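PDB 4QHZ: putative glycosyl hydrolase from Parabacteroides distasonis, which probably acts as a hydrolase of the 3-keto-disaccharide hydrolase family, and binds magnesium. Local coordinates for residues 103-108 / 131-136; 138-143 / 148-153; 174-179 / 183-188; 189-192 / 198-201. One frame throughout, in Å; residues are numbered along the deposited sequence.

Overall arrangement
Four contacts sample the two-sheet, concanavalin-like body of the chain. Interaction 1 lies between the sheets and touches interaction 2, whose centre is 16 Å away, through Leu132 and Thr139. These two border the metal site: the side chains of Val131 in interaction 1 and Tyr149 in interaction 2 each come within about 6 Å of a bound magnesium ion. Interactions 3 and 4 follow one another along strand 185-193, with centres 18 Å apart; interaction 3 lies away from the site, 33 Å centre to centre from interaction 1. Interaction 4 meets interaction 2 where Gln199 NE2 probably hydrogen-bonds Ser152 O at 3.1 Å, and both contact the second subunit.

Interaction 1 of 4, residues 103-108 / 131-136; sequences WQVPTN and VLDCYN
Val131 holds its CG1 methyl over one face of the Trp103 indole, 3.7 Å from the centroid of the six-membered ring and 13° off the ring normal, a CH-pi contact. The two side chains arrive from opposite directions. With CG1 anti to the backbone N of Val131 (chi1 167°), this methyl covers the ring while CG2 passes 4.1 Å from Trp103 NE1. An alanine in place of Trp103 is likely to leave the Val131 methyl without its aromatic face and to open a gap beside Tyr168, whose ring meets the indole edge to face. Leu132 contributes backbone: its O comes obliquely to within 3.4 Å of Trp103 CH2, and the same oxygen is hydrogen-bonded to Thr145 OG1. Asp133 then crosses Val105 at about a right angle, with OD2 3.6 Å from Val105 CG1. The carboxylate is gripped twice. OD2 forms a salt bridge with Arg116, and Asp133 OD1 accepts from Tyr135 N (3.1 Å, 158°), which stands above the carboxylate plane and closes an Asx turn. Trp103 lies near the end of strand 97-104, paired on its two sides with strands 165-177 and 237-245, whereas Val131 ends strand 127-131 of the other sheet and pairs with Ser119, so the contact fills space between the two sheets of the sandwich.

Interaction 2 of 4, residues 138-143 / 148-153; sequences PTYVNG and IYKQSI
The hydroxyls of Tyr140 and Tyr149 meet, each lying near the plane of the other's ring while the two rings are inclined at about 56°, and share a short hydrogen bond of 2.6 Å in which either may donate. Lys150 CG covers one face of the Tyr149 ring, and Lys150 CE reaches Tyr140 CE2 obliquely at 3.6 Å. The second segment is a tight loop with a classic beta bulge, in which Gln151 and Ser152 both face Ile148 and both give their N-H to Ile148 O. In the first segment a short 3-10 turn is closed by Gly143 N bonding to Tyr140 O, and Gly143 CA approaches Tyr149 CD1 at 3.9 Å. Tyr140 CG sits between its backbone N and carbonyl carbon (chi1 44°), a setting that carries the phenol across to its partner. A phenylalanine in its place would probably keep the ring but leave the Tyr149 hydroxyl without this mate and freer to turn. The Tyr149 side chain lies about 4 Å from that of the magnesium ligand Glu128. The long extended Lys150 chain ends in bonds to Trp210 O and to Glu24 of the second subunit, whose Ser23 and Phe25 also bind the amide of Asn142, so this loop is part of a subunit interface. Farther along, Val141 CG2 packs on Ile153 CD1 at 3.8 Å, and Ile153 CG1 lies 3.7 Å from Asn142 CA. In the backbone, Lys150 N donates to Asn142 O at 2.7 Å, a bent bond with an angle of 138° at the hydrogen.

Interaction 3 of 4, residues 174-179 / 183-188; sequences APTFKE and YRTHPT
Phe177 and Tyr183 run side by side and point the same way, their rings near parallel (26°) but slid apart, with centroids 4.7 Å from each other and little overlap. Phe177 CE1 lies over one face of the Tyr183 ring and His186 ND1, hydrogen-bonded to Ile204 O, over the opposite face, while Pro175 CB fits at the edge, in the ring plane, 3.5 Å from Tyr183 CE1. Pro175 also packs against the ring of Pro187. A polar cluster lies beside this packing: Thr176 OG1 and Thr185 OG1 share a 2.6 Å hydrogen bond. Both hydroxyls sit between their own backbone N and carbonyl carbon (chi1 57° and 56°), which directs them at each other. A water links Thr185 OG1 to Ala174 O. The extended Arg184 chain brings NH1 to Thr176 OG1 in a weak 3.5 Å bond in the guanidinium plane; its NE forms a salt bridge with Asp96 of the third subunit. Thr176 O takes two N-H groups from the same face of its plane, Arg184 N at 2.8 Å and Thr185 N at 3.1 Å, the signature of a classic beta bulge in the hairpin of strands 165-177 and 185-193.

Interaction 4 of 4, residues 189-192 / 198-201; sequences VTVI and LQNH
Thr190 OG1, a side-chain atom, takes the backbone N-H of His201 at 2.9 Å, while Val189 O, the carbonyl close by, lies at too poor an angle to bond it. The hydroxyl is placed for this by standing anti to its own carbonyl carbon (chi1 -72°), beside the backbone N. Two waters also bind Thr190 OG1: one donates to Asn200 OD1 at 2.6 Å, and the other connects to His201 ND1, lying at the edge of the imidazole in its plane. The hydroxyl thus ties Asn200 and His201 to one oxygen, the asparagine by way of water. The His201 ring stacks on His201 of the second subunit, with Thr190 and Asn200 packing on Ile171 of the same subunit. The pairing in this hairpin of strands 185-193 and 196-203 is interrupted by a classic beta bulge, in which Leu198 and Gln199 both face Val191. Val191 O accepts from Leu198 N at 2.8 Å and from Gln199 N at 3.1 Å, the second along a lone pair in the carbonyl plane. In return Val191 N donates to Gln199 O at 2.9 Å, again on a lone pair, and Thr190 CA sends a C-H toward the same oxygen at 3.1 Å. The side chains of Val191 and Gln199 lie alongside each other, pointing the same way, with Val191 CG2 3.9 Å from Gln199 CG. Beyond CG the glutamine bends at chi2 (-70°) and leaves its neighbour, its OE1 bonding to Thr202 OG1 and its NE2 to Gly146 O and Ser152 O.

Interaction 1 of 4, residues 103-108 / 131-136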
loop_
_atom_site.group_PDB
_atom_site.type_symbol
_atom_site.label_atom_id
_atom_site.label_comp_id
_atom_site.label_asym_id
_atom_site.label_seq_id
_atom_site.Cartn_x
_atom_site.Cartn_y
_atom_site.Cartn_z
ATOM N N TRP C 103 -4.657 3.817 30.164
ATOM C CA TRP C 103 -5.515 2.931 30.948
ATOM C C TRP C 103 -4.740 2.159 32.013
ATOM O O TRP C 103 -3.577 1.789 31.822
ATOM C CB TRP C 103 -6.276 1.955 30.042
ATOM C CG TRP C 103 -5.454 1.220 29.036
ATOM C CD1 TRP C 103 -5.088 1.666 27.805
ATOM C CD2 TRP C 103 -4.946 -0.117 29.144
ATOM N NE1 TRP C 103 -4.351 0.708 27.148
ATOM C CE2 TRP C 103 -4.252 -0.397 27.949
ATOM C CE3 TRP C 103 -4.977 -1.088 30.147
ATOM C CZ2 TRP C 103 -3.606 -1.618 27.723
ATOM C CZ3 TRP C 103 -4.331 -2.298 29.928
ATOM C CH2 TRP C 103 -3.660 -2.555 28.720
ATOM N N GLN C 104 -5.416 1.927 33.131
ATOM C CA GLN C 104 -4.809 1.342 34.314
ATOM C C GLN C 104 -5.563 0.108 34.756
ATOM O O GLN C 104 -6.767 0.170 35.014
ATOM C CB GLN C 104 -4.821 2.365 35.444
ATOM C CG GLN C 104 -4.133 1.914 36.720
ATOM C CD GLN C 104 -4.484 2.804 37.895
ATOM O OE1 GLN C 104 -5.661 3.060 38.158
ATOM N NE2 GLN C 104 -3.471 3.297 38.594
ATOM N N VAL C 105 -4.851 -1.007 34.857
ATOM C CA VAL C 105 -5.390 -2.200 35.491
ATOM C C VAL C 105 -5.235 -2.003 36.996
ATOM O O VAL C 105 -4.146 -1.677 37.462
ATOM C CB VAL C 105 -4.652 -3.468 35.035
ATOM C CG1 VAL C 105 -5.271 -4.712 35.663
ATOM C CG2 VAL C 105 -4.669 -3.574 33.515
ATOM N N PRO C 106 -6.323 -2.177 37.768
ATOM C CA PRO C 106 -6.220 -1.902 39.206
ATOM C C PRO C 106 -5.323 -2.923 39.912
ATOM O O PRO C 106 -5.222 -4.065 39.464
ATOM C CB PRO C 106 -7.670 -1.996 39.690
ATOM C CG PRO C 106 -8.332 -2.916 38.719
ATOM C CD PRO C 106 -7.646 -2.705 37.395
ATOM N N THR C 107 -4.685 -2.510 41.003
ATOM C CA THR C 107 -3.720 -3.368 41.699
ATOM C C THR C 107 -4.373 -4.623 42.279
ATOM O O THR C 107 -3.692 -5.624 42.483
ATOM C CB THR C 107 -2.997 -2.617 42.837
ATOM O OG1 THR C 107 -3.957 -2.042 43.723
ATOM C CG2 THR C 107 -2.117 -1.514 42.277
ATOM N N ASN C 108 -5.679 -4.568 42.545
ATOM C CA ASN C 108 -6.414 -5.715 43.079
ATOM C C ASN C 108 -7.114 -6.561 41.995
ATOM O O ASN C 108 -8.035 -7.324 42.290
ATOM C CB ASN C 108 -7.417 -5.245 44.144
ATOM C CG ASN C 108 -8.578 -4.462 43.560
ATOM O OD1 ASN C 108 -8.554 -4.050 42.402
ATOM N ND2 ASN C 108 -9.614 -4.274 44.358
ATOM N N VAL C 131 -7.985 -4.123 24.756
ATOM C CA VAL C 131 -7.417 -3.736 26.030
ATOM C C VAL C 131 -7.604 -4.907 26.992
ATOM O O VAL C 131 -8.697 -5.465 27.100
ATOM C CB VAL C 131 -8.088 -2.464 26.576
ATOM C CG1 VAL C 131 -7.734 -2.240 28.045
ATOM C CG2 VAL C 131 -7.686 -1.269 25.726
ATOM N N LEU C 132 -6.524 -5.295 27.666
ATOM C CA LEU C 132 -6.525 -6.473 28.529
ATOM C C LEU C 132 -5.298 -6.451 29.424
ATOM O O LEU C 132 -4.247 -5.931 29.031
ATOM C CB LEU C 132 -6.525 -7.744 27.683
ATOM C CG LEU C 132 -6.786 -9.085 28.362
ATOM C CD1 LEU C 132 -8.186 -9.147 28.960
ATOM C CD2 LEU C 132 -6.591 -10.209 27.358
ATOM N N ASP C 133 -5.419 -7.003 30.631
ATOM C CA ASP C 133 -4.245 -7.176 31.471
ATOM C C ASP C 133 -3.478 -8.417 31.038
ATOM O O ASP C 133 -3.818 -9.532 31.433
ATOM C CB ASP C 133 -4.593 -7.288 32.954
ATOM C CG ASP C 133 -3.346 -7.364 33.825
ATOM O OD1 ASP C 133 -2.256 -7.018 33.331
ATOM O OD2 ASP C 133 -3.450 -7.770 35.001
ATOM N N CYS C 134 -2.428 -8.214 30.249
ATOM C CA CYS C 134 -1.575 -9.318 29.826
ATOM C C CYS C 134 -0.213 -9.297 30.540
ATOM O O CYS C 134 0.774 -9.858 30.044
ATOM C CB CYS C 134 -1.426 -9.292 28.304
ATOM S SG CYS C 134 -2.925 -9.854 27.480
ATOM N N TYR C 135 -0.174 -8.661 31.713
ATOM C CA TYR C 135 0.994 -8.733 32.573
ATOM C C TYR C 135 0.935 -10.048 33.342
ATOM O O TYR C 135 0.132 -10.201 34.267
ATOM C CB TYR C 135 1.058 -7.534 33.520
ATOM C CG TYR C 135 2.383 -7.391 34.239
ATOM C CD1 TYR C 135 3.459 -6.742 33.640
ATOM C CD2 TYR C 135 2.564 -7.911 35.521
ATOM C CE1 TYR C 135 4.675 -6.611 34.296
ATOM C CE2 TYR C 135 3.776 -7.789 36.181
ATOM C CZ TYR C 135 4.825 -7.135 35.565
ATOM O OH TYR C 135 6.028 -7.011 36.218
ATOM N N ASN C 136 1.777 -11.002 32.941
ATOM C CA ASN C 136 1.755 -12.361 33.492
ATOM C C ASN C 136 0.358 -12.993 33.428
ATOM O O ASN C 136 -0.120 -13.579 34.396
ATOM C CB ASN C 136 2.301 -12.382 34.930
ATOM C CG ASN C 136 3.768 -11.997 35.002
ATOM O OD1 ASN C 136 4.571 -12.417 34.169
ATOM N ND2 ASN C 136 4.122 -11.190 35.992
#

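Interaction 2 of 4, residues 138-143 / 148-153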
loop_
_atom_site.group_PDB
_atom_site.type_symbol
_atom_site.label_atom_id
_atom_site.label_comp_id
_atom_site.label_asym_id
_atom_site.label_seq_id
_atom_site.Cartn_x
_atom_site.Cartn_y
_atom_site.Cartn_z
ATOM N N PRO C 138 -1.371 -15.210 30.337
ATOM C CA PRO C 138 -1.469 -15.692 28.958
ATOM C C PRO C 138 -2.920 -15.766 28.455
ATOM O O PRO C 138 -3.853 -15.917 29.243
ATOM C CB PRO C 138 -0.841 -17.090 29.017
ATOM C CG PRO C 138 -0.897 -17.494 30.444
ATOM C CD PRO C 138 -0.888 -16.246 31.268
ATOM N N THR C 139 -3.083 -15.619 27.146
ATOM C CA THR C 139 -4.376 -15.758 26.493
ATOM C C THR C 139 -4.115 -16.083 25.024
ATOM O O THR C 139 -2.959 -16.258 24.625
ATOM C CB THR C 139 -5.231 -14.478 26.644
ATOM O OG1 THR C 139 -6.565 -14.716 26.173
ATOM C CG2 THR C 139 -4.613 -13.296 25.867
ATOM N N TYR C 140 -5.164 -16.177 24.215
ATOM C CA TYR C 140 -4.945 -16.413 22.781
ATOM C C TYR C 140 -4.316 -15.159 22.176
ATOM O O TYR C 140 -4.773 -14.035 22.430
ATOM C CB TYR C 140 -6.214 -16.857 22.033
ATOM C CG TYR C 140 -7.515 -16.132 22.315
ATOM C CD1 TYR C 140 -8.387 -16.587 23.295
ATOM C CD2 TYR C 140 -7.914 -15.044 21.540
ATOM C CE1 TYR C 140 -9.597 -15.949 23.540
ATOM C CE2 TYR C 140 -9.121 -14.401 21.774
ATOM C CZ TYR C 140 -9.961 -14.861 22.767
ATOM O OH TYR C 140 -11.161 -14.244 22.997
ATOM N N VAL C 141 -3.255 -15.367 21.400
ATOM C CA VAL C 141 -2.353 -14.273 21.026
ATOM C C VAL C 141 -2.991 -13.294 20.050
ATOM O O VAL C 141 -2.673 -12.108 20.069
ATOM C CB VAL C 141 -1.004 -14.788 20.450
ATOM C CG1 VAL C 141 -0.256 -15.582 21.508
ATOM C CG2 VAL C 141 -1.199 -15.621 19.181
ATOM N N ASN C 142 -3.897 -13.785 19.206
ATOM C CA ASN C 142 -4.614 -12.908 18.277
ATOM C C ASN C 142 -5.711 -12.095 18.967
ATOM O O ASN C 142 -6.370 -11.287 18.326
ATOM C CB ASN C 142 -5.179 -13.698 17.075
ATOM C CG ASN C 142 -6.183 -14.757 17.472
ATOM O OD1 ASN C 142 -6.055 -15.405 18.523
ATOM N ND2 ASN C 142 -7.204 -14.935 16.646
ATOM N N GLY C 143 -5.907 -12.308 20.270
ATOM C CA GLY C 143 -6.846 -11.509 21.055
ATOM C C GLY C 143 -6.251 -10.897 22.313
ATOM O O GLY C 143 -6.992 -10.479 23.208
ATOM N N ILE C 148 -5.532 -6.226 16.976
ATOM C CA ILE C 148 -6.778 -5.917 16.291
ATOM C C ILE C 148 -7.567 -7.207 16.464
ATOM O O ILE C 148 -7.236 -8.234 15.870
ATOM C CB ILE C 148 -6.591 -5.535 14.810
ATOM C CG1 ILE C 148 -5.568 -4.404 14.653
ATOM C CG2 ILE C 148 -7.921 -5.115 14.196
ATOM C CD1 ILE C 148 -5.756 -3.242 15.613
ATOM N N TYR C 149 -8.585 -7.148 17.320
ATOM C CA TYR C 149 -9.117 -8.337 17.986
ATOM C C TYR C 149 -9.417 -9.494 17.024
ATOM O O TYR C 149 -10.267 -9.384 16.134
ATOM C CB TYR C 149 -10.361 -7.976 18.799
ATOM C CG TYR C 149 -10.922 -9.131 19.583
ATOM C CD1 TYR C 149 -10.249 -9.640 20.687
ATOM C CD2 TYR C 149 -12.122 -9.723 19.212
ATOM C CE1 TYR C 149 -10.759 -10.705 21.410
ATOM C CE2 TYR C 149 -12.637 -10.784 19.925
ATOM C CZ TYR C 149 -11.953 -11.270 21.021
ATOM O OH TYR C 149 -12.468 -12.327 21.722
ATOM N N LYS C 150 -8.679 -10.590 17.228
ATOM C CA LYS C 150 -8.803 -11.854 16.471
ATOM C C LYS C 150 -8.450 -11.756 14.981
ATOM O O LYS C 150 -8.823 -12.622 14.191
ATOM C CB LYS C 150 -10.206 -12.468 16.657
ATOM C CG LYS C 150 -10.388 -13.143 18.007
ATOM C CD LYS C 150 -11.619 -14.034 18.035
ATOM C CE LYS C 150 -11.667 -14.870 19.301
ATOM N NZ LYS C 150 -12.703 -15.946 19.210
ATOM N N GLN C 151 -7.723 -10.709 14.603
ATOM C CA GLN C 151 -7.262 -10.552 13.227
ATOM C C GLN C 151 -5.749 -10.481 13.159
ATOM O O GLN C 151 -5.135 -11.213 12.393
ATOM C CB GLN C 151 -7.840 -9.289 12.600
ATOM C CG GLN C 151 -9.330 -9.351 12.335
ATOM C CD GLN C 151 -9.863 -8.069 11.726
ATOM O OE1 GLN C 151 -9.125 -7.319 11.080
ATOM N NE2 GLN C 151 -11.153 -7.820 11.905
ATOM N N SER C 152 -5.167 -9.575 13.947
ATOM C CA SER C 152 -3.751 -9.245 13.866
ATOM C C SER C 152 -3.089 -9.319 15.231
ATOM O O SER C 152 -3.420 -8.550 16.134
ATOM C CB SER C 152 -3.576 -7.848 13.285
ATOM O OG SER C 152 -4.144 -7.774 11.988
ATOM N N ILE C 153 -2.141 -10.246 15.354
ATOM C CA ILE C 153 -1.372 -10.451 16.572
ATOM C C ILE C 153 -0.445 -9.255 16.776
ATOM O O ILE C 153 0.206 -8.807 15.828
ATOM C CB ILE C 153 -0.547 -11.741 16.482
ATOM C CG1 ILE C 153 -1.463 -12.957 16.271
ATOM C CG2 ILE C 153 0.288 -11.945 17.731
ATOM C CD1 ILE C 153 -0.744 -14.173 15.730
#

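Interaction 3 of 4, residues 174-179 / 183-188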
loop_
_atom_site.group_PDB
_atom_site.type_symbol
_atom_site.label_atom_id
_atom_site.label_comp_id
_atom_site.label_asym_id
_atom_site.label_seq_id
_atom_site.Cartn_x
_atom_site.Cartn_y
_atom_site.Cartn_z
ATOM N N ALA C 174 -9.343 5.607 7.844
ATOM C CA ALA C 174 -10.655 5.007 7.628
ATOM C C ALA C 174 -10.728 4.339 6.260
ATOM O O ALA C 174 -9.985 4.708 5.354
ATOM C CB ALA C 174 -11.745 6.060 7.750
ATOM N N PRO C 175 -11.613 3.339 6.114
ATOM C CA PRO C 175 -11.770 2.681 4.834
ATOM C C PRO C 175 -12.633 3.516 3.904
ATOM O O PRO C 175 -13.273 4.459 4.356
ATOM C CB PRO C 175 -12.518 1.404 5.193
ATOM C CG PRO C 175 -13.360 1.799 6.356
ATOM C CD PRO C 175 -12.534 2.786 7.131
ATOM N N THR C 176 -12.609 3.179 2.616
ATOM C CA THR C 176 -13.621 3.625 1.671
ATOM C C THR C 176 -14.371 2.398 1.166
ATOM O O THR C 176 -13.819 1.302 1.130
ATOM C CB THR C 176 -13.015 4.398 0.489
ATOM O OG1 THR C 176 -12.041 3.587 -0.180
ATOM C CG2 THR C 176 -12.358 5.694 0.972
ATOM N N PHE C 177 -15.629 2.582 0.784
ATOM C CA PHE C 177 -16.474 1.474 0.352
ATOM C C PHE C 177 -16.952 1.671 -1.074
ATOM O O PHE C 177 -17.195 2.794 -1.507
ATOM C CB PHE C 177 -17.675 1.330 1.287
ATOM C CG PHE C 177 -17.323 0.756 2.623
ATOM C CD1 PHE C 177 -17.239 -0.624 2.799
ATOM C CD2 PHE C 177 -17.064 1.587 3.711
ATOM C CE1 PHE C 177 -16.899 -1.159 4.031
ATOM C CE2 PHE C 177 -16.713 1.051 4.943
ATOM C CZ PHE C 177 -16.638 -0.321 5.103
ATOM N N LYS C 178 -17.077 0.570 -1.804
ATOM C CA LYS C 178 -17.662 0.599 -3.137
ATOM C C LYS C 178 -19.180 0.667 -3.026
ATOM O O LYS C 178 -19.744 0.410 -1.964
ATOM C CB LYS C 178 -17.270 -0.637 -3.942
ATOM C CG LYS C 178 -15.781 -0.828 -4.112
ATOM C CD LYS C 178 -15.482 -2.025 -4.999
ATOM C CE LYS C 178 -14.000 -2.362 -4.963
ATOM N NZ LYS C 178 -13.705 -3.670 -5.608
ATOM N N GLU C 179 -19.821 1.002 -4.142
ATOM C CA GLU C 179 -21.275 1.087 -4.247
ATOM C C GLU C 179 -21.969 -0.187 -3.750
ATOM O O GLU C 179 -22.996 -0.147 -3.038
ATOM C CB GLU C 179 -21.662 1.382 -5.738
ATOM C CG GLU C 179 -21.845 2.868 -6.071
ATOM C CD GLU C 179 -22.502 3.666 -4.949
ATOM O OE1 GLU C 179 -21.884 4.630 -4.435
ATOM O OE2 GLU C 179 -23.638 3.318 -4.571
ATOM N N TYR C 183 -15.355 -3.421 0.462
ATOM C CA TYR C 183 -14.264 -2.490 0.705
ATOM C C TYR C 183 -13.651 -2.043 -0.602
ATOM O O TYR C 183 -13.341 -2.866 -1.457
ATOM C CB TYR C 183 -13.163 -3.119 1.570
ATOM C CG TYR C 183 -13.431 -3.105 3.055
ATOM C CD1 TYR C 183 -13.393 -1.918 3.785
ATOM C CD2 TYR C 183 -13.692 -4.287 3.740
ATOM C CE1 TYR C 183 -13.625 -1.911 5.149
ATOM C CE2 TYR C 183 -13.932 -4.291 5.101
ATOM C CZ TYR C 183 -13.896 -3.109 5.804
ATOM O OH TYR C 183 -14.131 -3.133 7.162
ATOM N N ARG C 184 -13.467 -0.734 -0.743
ATOM C CA ARG C 184 -12.640 -0.178 -1.808
ATOM C C ARG C 184 -11.201 -0.073 -1.307
ATOM O O ARG C 184 -10.263 -0.508 -1.973
ATOM C CB ARG C 184 -13.176 1.183 -2.239
ATOM C CG ARG C 184 -12.333 1.902 -3.277
ATOM C CD ARG C 184 -12.971 3.215 -3.678
ATOM N NE ARG C 184 -12.147 3.917 -4.660
ATOM C CZ ARG C 184 -11.082 4.667 -4.372
ATOM N NH1 ARG C 184 -10.687 4.859 -3.107
ATOM N NH2 ARG C 184 -10.406 5.241 -5.365
ATOM N N THR C 185 -11.039 0.538 -0.137
ATOM C CA THR C 185 -9.779 0.517 0.584
ATOM C C THR C 185 -10.063 0.090 2.011
ATOM O O THR C 185 -11.051 0.518 2.608
ATOM C CB THR C 185 -9.076 1.887 0.591
ATOM O OG1 THR C 185 -9.960 2.882 1.122
ATOM C CG2 THR C 185 -8.658 2.281 -0.818
ATOM N N HIS C 186 -9.212 -0.774 2.546
ATOM C CA HIS C 186 -9.373 -1.250 3.910
ATOM C C HIS C 186 -8.874 -0.203 4.887
ATOM O O HIS C 186 -8.073 0.654 4.519
ATOM C CB HIS C 186 -8.607 -2.548 4.112
ATOM C CG HIS C 186 -9.206 -3.708 3.389
ATOM N ND1 HIS C 186 -9.902 -4.702 4.038
ATOM C CD2 HIS C 186 -9.244 -4.017 2.073
ATOM C CE1 HIS C 186 -10.335 -5.581 3.153
ATOM N NE2 HIS C 186 -9.943 -5.192 1.954
ATOM N N PRO C 187 -9.350 -0.263 6.138
ATOM C CA PRO C 187 -8.785 0.634 7.129
ATOM C C PRO C 187 -7.382 0.190 7.487
ATOM O O PRO C 187 -7.062 -0.996 7.376
ATOM C CB PRO C 187 -9.709 0.474 8.344
ATOM C CG PRO C 187 -10.795 -0.463 7.928
ATOM C CD PRO C 187 -10.290 -1.217 6.739
ATOM N N THR C 188 -6.546 1.133 7.897
ATOM C CA THR C 188 -5.226 0.798 8.417
ATOM C C THR C 188 -5.043 1.453 9.779
ATOM O O THR C 188 -5.649 2.491 10.063
ATOM C CB THR C 188 -4.097 1.220 7.459
ATOM O OG1 THR C 188 -4.129 2.636 7.268
ATOM C CG2 THR C 188 -4.248 0.521 6.110
HETATM O O HOH W 1 -8.841 4.664 2.698
#

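Interaction 4 of 4, residues 189-192 / 198-201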
loop_
_atom_site.group_PDB
_atom_site.type_symbol
_atom_site.label_atom_id
_atom_site.label_comp_id
_atom_site.label_asym_id
_atom_site.label_seq_id
_atom_site.Cartn_x
_atom_site.Cartn_y
_atom_site.Cartn_z
ATOM N N VAL C 189 -4.203 0.845 10.613
ATOM C CA VAL C 189 -3.987 1.344 11.962
ATOM C C VAL C 189 -2.561 1.065 12.447
ATOM O O VAL C 189 -2.005 -0.006 12.201
ATOM C CB VAL C 189 -5.032 0.746 12.936
ATOM C CG1 VAL C 189 -4.872 -0.766 13.055
ATOM C CG2 VAL C 189 -4.943 1.416 14.301
ATOM N N THR C 190 -1.976 2.060 13.104
ATOM C CA THR C 190 -0.741 1.888 13.839
ATOM C C THR C 190 -1.065 2.058 15.316
ATOM O O THR C 190 -1.789 2.979 15.690
ATOM C CB THR C 190 0.343 2.889 13.363
ATOM O OG1 THR C 190 0.806 2.496 12.063
ATOM C CG2 THR C 190 1.536 2.934 14.308
ATOM N N VAL C 191 -0.552 1.148 16.144
ATOM C CA VAL C 191 -0.783 1.174 17.581
ATOM C C VAL C 191 0.550 1.108 18.310
ATOM O O VAL C 191 1.362 0.221 18.046
ATOM C CB VAL C 191 -1.673 -0.004 18.040
ATOM C CG1 VAL C 191 -1.863 0.016 19.552
ATOM C CG2 VAL C 191 -3.026 0.035 17.346
ATOM N N ILE C 192 0.765 2.051 19.221
ATOM C CA ILE C 192 1.982 2.125 20.011
ATOM C C ILE C 192 1.603 2.062 21.482
ATOM O O ILE C 192 0.791 2.861 21.934
ATOM C CB ILE C 192 2.757 3.432 19.729
ATOM C CG1 ILE C 192 2.944 3.646 18.219
ATOM C CG2 ILE C 192 4.122 3.421 20.420
ATOM C CD1 ILE C 192 3.523 4.999 17.855
ATOM N N LEU C 198 3.095 -1.896 18.416
ATOM C CA LEU C 198 2.389 -3.174 18.500
ATOM C C LEU C 198 1.684 -3.527 17.188
ATOM O O LEU C 198 1.553 -4.703 16.848
ATOM C CB LEU C 198 1.386 -3.133 19.657
ATOM C CG LEU C 198 1.823 -3.788 20.975
ATOM C CD1 LEU C 198 3.195 -3.339 21.453
ATOM C CD2 LEU C 198 0.772 -3.526 22.051
ATOM N N GLN C 199 1.193 -2.508 16.486
ATOM C CA GLN C 199 0.638 -2.667 15.149
ATOM C C GLN C 199 1.331 -1.656 14.256
ATOM O O GLN C 199 1.240 -0.449 14.495
ATOM C CB GLN C 199 -0.870 -2.441 15.131
ATOM C CG GLN C 199 -1.658 -3.395 16.015
ATOM C CD GLN C 199 -1.684 -4.824 15.505
ATOM O OE1 GLN C 199 -1.411 -5.091 14.334
ATOM N NE2 GLN C 199 -2.039 -5.749 16.387
ATOM N N ASN C 200 2.019 -2.154 13.235
ATOM C CA ASN C 200 2.751 -1.301 12.309
ATOM C C ASN C 200 2.025 -1.172 10.965
ATOM O O ASN C 200 2.236 -1.971 10.065
ATOM C CB ASN C 200 4.162 -1.854 12.111
ATOM C CG ASN C 200 5.035 -0.939 11.277
ATOM O OD1 ASN C 200 4.582 0.091 10.784
ATOM N ND2 ASN C 200 6.299 -1.320 11.114
ATOM N N HIS C 201 1.191 -0.146 10.843
ATOM C CA HIS C 201 0.391 0.071 9.644
ATOM C C HIS C 201 -0.323 -1.220 9.234
ATOM O O HIS C 201 -0.188 -1.695 8.103
ATOM C CB HIS C 201 1.248 0.611 8.497
ATOM C CG HIS C 201 0.449 1.218 7.387
ATOM N ND1 HIS C 201 -0.149 2.455 7.495
ATOM C CD2 HIS C 201 0.167 0.770 6.140
ATOM C CE1 HIS C 201 -0.790 2.730 6.372
ATOM N NE2 HIS C 201 -0.609 1.727 5.532
HETATM O O HOH W 2 3.408 2.402 11.138
HETATM O O HOH W 3 -0.586 4.074 10.051
#